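Local structure of L-talarate/galactarate dehydratase (Salmonella typhimurium, 2PP0) at residues 289-293 with 317-323; 240-244 with 269-273. The protein catalyses the magnesium-dependent dehydration of both L-talarate and galactarate to 5-keto-4-deoxy-D-glucarate, and in competition with this the epimerization of L-talarate to galactarate. One frame throughout, in Å; residues are numbered along the deposited sequence.

Contact 1 (289-293 with 317-323)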
loop_
_atom_site.group_PDB
_atom_site.type_symbol
_atom_site.label_atom_id
_atom_site.label_comp_id
_atom_site.label_asym_id
_atom_site.label_seq_id
_atom_site.Cartn_x
_atom_site.Cartn_y
_atom_site.Cartn_z
ATOM N N LEU B 289 13.512 3.204 -14.110
ATOM C CA LEU B 289 12.958 4.002 -15.196
ATOM C C LEU B 289 12.243 5.239 -14.661
ATOM O O LEU B 289 12.364 6.330 -15.227
ATOM C CB LEU B 289 12.001 3.175 -16.064
ATOM C CG LEU B 289 12.641 2.613 -17.346
ATOM C CD1 LEU B 289 13.515 1.411 -17.019
ATOM C CD2 LEU B 289 11.551 2.234 -18.326
ATOM N N ILE B 290 11.503 5.072 -13.568
ATOM C CA ILE B 290 10.782 6.196 -12.975
ATOM C C ILE B 290 11.740 7.245 -12.397
ATOM O O ILE B 290 11.554 8.441 -12.611
ATOM C CB ILE B 290 9.791 5.704 -11.886
ATOM C CG1 ILE B 290 8.652 4.918 -12.552
ATOM C CG2 ILE B 290 9.226 6.893 -11.117
ATOM C CD1 ILE B 290 7.749 4.154 -11.584
ATOM N N LEU B 291 12.773 6.809 -11.681
ATOM C CA LEU B 291 13.736 7.756 -11.125
ATOM C C LEU B 291 14.498 8.467 -12.245
ATOM O O LEU B 291 15.029 9.561 -12.049
ATOM C CB LEU B 291 14.722 7.043 -10.199
ATOM C CG LEU B 291 14.135 6.458 -8.915
ATOM C CD1 LEU B 291 15.239 5.803 -8.101
ATOM C CD2 LEU B 291 13.454 7.567 -8.106
ATOM N N GLY B 292 14.538 7.844 -13.420
ATOM C CA GLY B 292 15.226 8.435 -14.554
ATOM C C GLY B 292 14.316 9.270 -15.435
ATOM O O GLY B 292 14.736 9.749 -16.491
ATOM N N ASN B 293 13.066 9.445 -15.012
ATOM C CA ASN B 293 12.104 10.245 -15.772
ATOM C C ASN B 293 11.950 9.763 -17.217
ATOM O O ASN B 293 11.835 10.557 -18.153
ATOM C CB ASN B 293 12.535 11.713 -15.741
ATOM C CG ASN B 293 12.524 12.286 -14.334
ATOM O OD1 ASN B 293 13.414 13.045 -13.950
ATOM N ND2 ASN B 293 11.513 11.928 -13.561
ATOM N N LEU B 317 4.787 4.464 -6.543
ATOM C CA LEU B 317 5.968 5.214 -6.968
ATOM C C LEU B 317 5.635 6.103 -8.162
ATOM O O LEU B 317 5.988 7.284 -8.187
ATOM C CB LEU B 317 7.108 4.255 -7.334
ATOM C CG LEU B 317 8.416 4.923 -7.780
ATOM C CD1 LEU B 317 8.931 5.844 -6.675
ATOM C CD2 LEU B 317 9.460 3.848 -8.103
ATOM N N ALA B 318 4.948 5.537 -9.150
ATOM C CA ALA B 318 4.566 6.293 -10.339
ATOM C C ALA B 318 3.699 7.496 -9.973
ATOM O O ALA B 318 3.876 8.589 -10.519
ATOM C CB ALA B 318 3.813 5.390 -11.315
ATOM N N ALA B 319 2.751 7.281 -9.061
ATOM C CA ALA B 319 1.849 8.342 -8.620
ATOM C C ALA B 319 2.632 9.443 -7.911
ATOM O O ALA B 319 2.355 10.627 -8.092
ATOM C CB ALA B 319 0.778 7.767 -7.682
ATOM N N LYS B 320 3.606 9.042 -7.104
ATOM C CA LYS B 320 4.436 9.994 -6.375
ATOM C C LYS B 320 5.190 10.891 -7.365
ATOM O O LYS B 320 5.467 12.059 -7.076
ATOM C CB LYS B 320 5.427 9.246 -5.477
ATOM C CG LYS B 320 6.222 10.151 -4.541
ATOM C CD LYS B 320 7.176 9.367 -3.641
ATOM C CE LYS B 320 8.283 8.682 -4.444
ATOM N NZ LYS B 320 9.283 7.997 -3.567
ATOM N N HIS B 321 5.511 10.341 -8.537
ATOM C CA HIS B 321 6.223 11.088 -9.565
ATOM C C HIS B 321 5.291 11.765 -10.564
ATOM O O HIS B 321 5.731 12.242 -11.609
ATOM C CB HIS B 321 7.209 10.177 -10.307
ATOM C CG HIS B 321 8.491 9.951 -9.566
ATOM N ND1 HIS B 321 8.564 9.191 -8.419
ATOM C CD2 HIS B 321 9.739 10.432 -9.780
ATOM C CE1 HIS B 321 9.803 9.213 -7.957
ATOM N NE2 HIS B 321 10.534 9.959 -8.764
ATOM N N GLY B 322 3.999 11.793 -10.241
ATOM C CA GLY B 322 3.024 12.447 -11.100
ATOM C C GLY B 322 2.781 11.848 -12.470
ATOM O O GLY B 322 2.305 12.543 -13.371
ATOM N N ARG B 323 3.080 10.562 -12.634
ATOM C CA ARG B 323 2.890 9.891 -13.916
ATOM C C ARG B 323 1.518 9.224 -14.020
ATOM O O ARG B 323 0.892 8.910 -13.008
ATOM C CB ARG B 323 3.964 8.814 -14.107
ATOM C CG ARG B 323 5.379 9.272 -13.828
ATOM C CD ARG B 323 5.767 10.464 -14.692
ATOM N NE ARG B 323 7.187 10.790 -14.542
ATOM C CZ ARG B 323 7.790 11.796 -15.164
ATOM N NH1 ARG B 323 7.098 12.584 -15.979
ATOM N NH2 ARG B 323 9.088 12.007 -14.982
HETATM O O HOH W 1 9.342 9.451 -13.721
#
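Ile290 lays its CG2 methyl over one face of the His321 imidazole in a CH-pi contact, 3.6 Å from CG2 to the ring centroid and 16° off the ring normal. The methyl is displaced toward the rim of the ring, where it comes closest to CG of His321. The longer branch of Ile290 runs on toward helix 308-320: its CD1 lies 3.9 Å from CD2 of Leu317 and 4.1 Å from CB of Ala318, the Ile290 and Leu317 side chains lying alongside each other and pointing opposite ways. This division follows from chi1 of -69°, which puts CG2 anti to the backbone N and CG1 anti to the carbonyl carbon, so that the two branches reach different partners. Leu291 adds CD2, which approaches NE2 of His321 obliquely at 3.8 Å.

The two segments are the C-terminal ends of neighbouring helices of the TIM-barrel domain, 283-291 and 308-320, which lie on either side of strand 297-298 in the chain; Ile290, Ala318 and Arg323 all touch Val298 of that strand. Both helices close with a Schellman motif, the positive phi falling on Asn293 and on Gly322.

Polar contacts collect at these helix ends. His321 ND1 donates to Leu317 O of its own helix (3.2 Å), and the backbone N of His321 reaches the same oxygen from the opposite face of the carbonyl plane, so the ring is tied back while Ile290 rests on it. Between the segments, one water donates to Ile290 O at 2.7 Å and accepts from Arg323 NE, also at 2.7 Å. The Arg323 chain, bent at chi2 (-57°), brings the edge of its guanidinium to this water.

Contact 2 (240-244 with 269-273)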
loop_
_atom_site.group_PDB
_atom_site.type_symbol
_atom_site.label_atom_id
_atom_site.label_comp_id
_atom_site.label_asym_id
_atom_site.label_seq_id
_atom_site.Cartn_x
_atom_site.Cartn_y
_atom_site.Cartn_z
ATOM N N GLY B 240 8.795 10.964 -33.894
ATOM C CA GLY B 240 8.076 11.680 -32.854
ATOM C C GLY B 240 7.667 13.075 -33.280
ATOM O O GLY B 240 6.569 13.530 -32.960
ATOM N N ARG B 241 8.552 13.760 -33.995
ATOM C CA ARG B 241 8.271 15.109 -34.469
ATOM C C ARG B 241 7.140 15.049 -35.488
ATOM O O ARG B 241 6.216 15.864 -35.466
ATOM C CB ARG B 241 9.501 15.716 -35.156
ATOM C CG ARG B 241 10.757 15.837 -34.301
ATOM C CD ARG B 241 10.584 16.815 -33.159
ATOM N NE ARG B 241 11.877 17.181 -32.588
ATOM C CZ ARG B 241 12.031 17.816 -31.431
ATOM N NH1 ARG B 241 10.967 18.159 -30.708
ATOM N NH2 ARG B 241 13.249 18.111 -30.996
ATOM N N LYS B 242 7.238 14.072 -36.384
ATOM C CA LYS B 242 6.269 13.869 -37.451
ATOM C C LYS B 242 4.892 13.441 -36.949
ATOM O O LYS B 242 3.879 13.707 -37.597
ATOM C CB LYS B 242 6.806 12.818 -38.427
ATOM C CG LYS B 242 5.979 12.639 -39.690
ATOM C CD LYS B 242 6.112 13.843 -40.610
ATOM C CE LYS B 242 5.228 13.701 -41.843
ATOM N NZ LYS B 242 5.476 12.418 -42.558
ATOM N N MET B 243 4.851 12.780 -35.795
ATOM C CA MET B 243 3.583 12.313 -35.240
ATOM C C MET B 243 2.888 13.304 -34.317
ATOM O O MET B 243 1.752 13.070 -33.906
ATOM C CB MET B 243 3.793 10.993 -34.490
ATOM C CG MET B 243 4.108 9.812 -35.386
ATOM S SD MET B 243 4.366 8.290 -34.469
ATOM C CE MET B 243 4.298 7.141 -35.739
ATOM N N GLU B 244 3.554 14.405 -33.985
ATOM C CA GLU B 244 2.957 15.398 -33.087
ATOM C C GLU B 244 1.646 15.964 -33.627
ATOM O O GLU B 244 0.816 16.465 -32.870
ATOM C CB GLU B 244 3.947 16.543 -32.821
ATOM C CG GLU B 244 5.143 16.133 -31.967
ATOM C CD GLU B 244 5.150 16.793 -30.595
ATOM O OE1 GLU B 244 5.724 17.894 -30.465
ATOM O OE2 GLU B 244 4.574 16.215 -29.649
ATOM N N ALA B 269 11.733 16.096 -24.859
ATOM C CA ALA B 269 11.738 16.786 -26.146
ATOM C C ALA B 269 10.377 16.886 -26.823
ATOM O O ALA B 269 10.118 17.824 -27.578
ATOM C CB ALA B 269 12.728 16.106 -27.092
ATOM N N LEU B 270 9.503 15.925 -26.559
ATOM C CA LEU B 270 8.192 15.938 -27.189
ATOM C C LEU B 270 7.071 16.343 -26.243
ATOM O O LEU B 270 7.169 16.171 -25.024
ATOM C CB LEU B 270 7.890 14.559 -27.784
ATOM C CG LEU B 270 8.858 14.049 -28.855
ATOM C CD1 LEU B 270 8.615 12.570 -29.103
ATOM C CD2 LEU B 270 8.678 14.851 -30.138
ATOM N N ASP B 271 6.012 16.901 -26.822
ATOM C CA ASP B 271 4.836 17.311 -26.065
ATOM C C ASP B 271 3.959 16.076 -25.915
ATOM O O ASP B 271 3.274 15.904 -24.906
ATOM C CB ASP B 271 4.076 18.412 -26.807
ATOM C CG ASP B 271 4.648 19.795 -26.542
ATOM O OD1 ASP B 271 5.659 19.890 -25.815
ATOM O OD2 ASP B 271 4.084 20.786 -27.055
ATOM N N THR B 272 3.987 15.216 -26.932
ATOM C CA THR B 272 3.218 13.981 -26.901
ATOM C C THR B 272 3.767 13.118 -25.776
ATOM O O THR B 272 4.981 13.013 -25.601
ATOM C CB THR B 272 3.358 13.181 -28.208
ATOM O OG1 THR B 272 2.880 13.965 -29.304
ATOM C CG2 THR B 272 2.560 11.885 -28.125
ATOM N N PRO B 273 2.881 12.503 -24.987
ATOM C CA PRO B 273 3.334 11.653 -23.886
ATOM C C PRO B 273 4.087 10.422 -24.383
ATOM O O PRO B 273 3.806 9.904 -25.465
ATOM C CB PRO B 273 2.030 11.282 -23.182
ATOM C CG PRO B 273 1.175 12.502 -23.411
ATOM C CD PRO B 273 1.437 12.787 -24.872
HETATM O O HOH W 2 1.035 13.161 -31.191
#
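Glu244 OE2 is gripped by three donors from the loop that follows helix 260-269. The hydroxyl of Thr272 gives the shortest bond, OG1 to OE2 2.8 Å, and uses the anti lone pair, away from the other carboxylate oxygen. The backbone N of Thr272 meets OE2 at 3.0 Å, nearly along the C-O axis, with an N-H...O angle of 146°. The third bond, from Asp271 N at 3.2 Å to the same OE2, is weak. Glu244 reaches the loop because its chain bends at chi2 (-113°), which swings the carboxylate across to the two successive amides.

Thr272 OG1 has a further partner: a water donates to it at 2.8 Å and also to Met243 O, linking the threonine to the backbone of Met243.

The apolar part of the contact belongs to Leu270. Its CD2 packs on the helix backbone, 3.7 Å from Gly240 C, and CD1 lies against Gly240 CA; with no side chain at Gly240, the leucine can come this close to the helix. The same CD2 also touches the Arg241 side chain and CD of Glu244. Arg241 extends past it to place NH1 3.3 Å from Ala269 O, a weak bond at the end of helix 260-269.

Helices 233-243 and 260-269 are neighbours in the TIM-barrel domain, and the loop after the second leads into barrel strand 274-276; Pro273, just before the strand, is hydrogen-bonded through its backbone to Ile251. Three donors converging on one oxygen would be expected to favour the ionised form of Glu244, perhaps offsetting the cost of having the Asp271 carboxylate nearby, 4.8 Å from Glu244 OE1 to Asp271 OD2.

In the fold
Both contacts lie in the TIM-barrel domain, in series along the chain: contact 2 ties helix 233-243 to the loop between helix 260-269 and strand 274-276, and contact 1 ties together the ends of helices 283-291 and 308-320. They do not touch, their centres being about 20 Å apart. Each is partly buried, but the buried residues of contact 1 are all apolar, while those of contact 2 include the bonded Thr272. Contact 1 relies on apolar and CH-pi packing plus a bridging water, whereas contact 2 is led by direct bonds to a carboxylate. Contact 1 also lies nearer the centre of the chain, and its Lys320 packs on Lys320 of the second subunit.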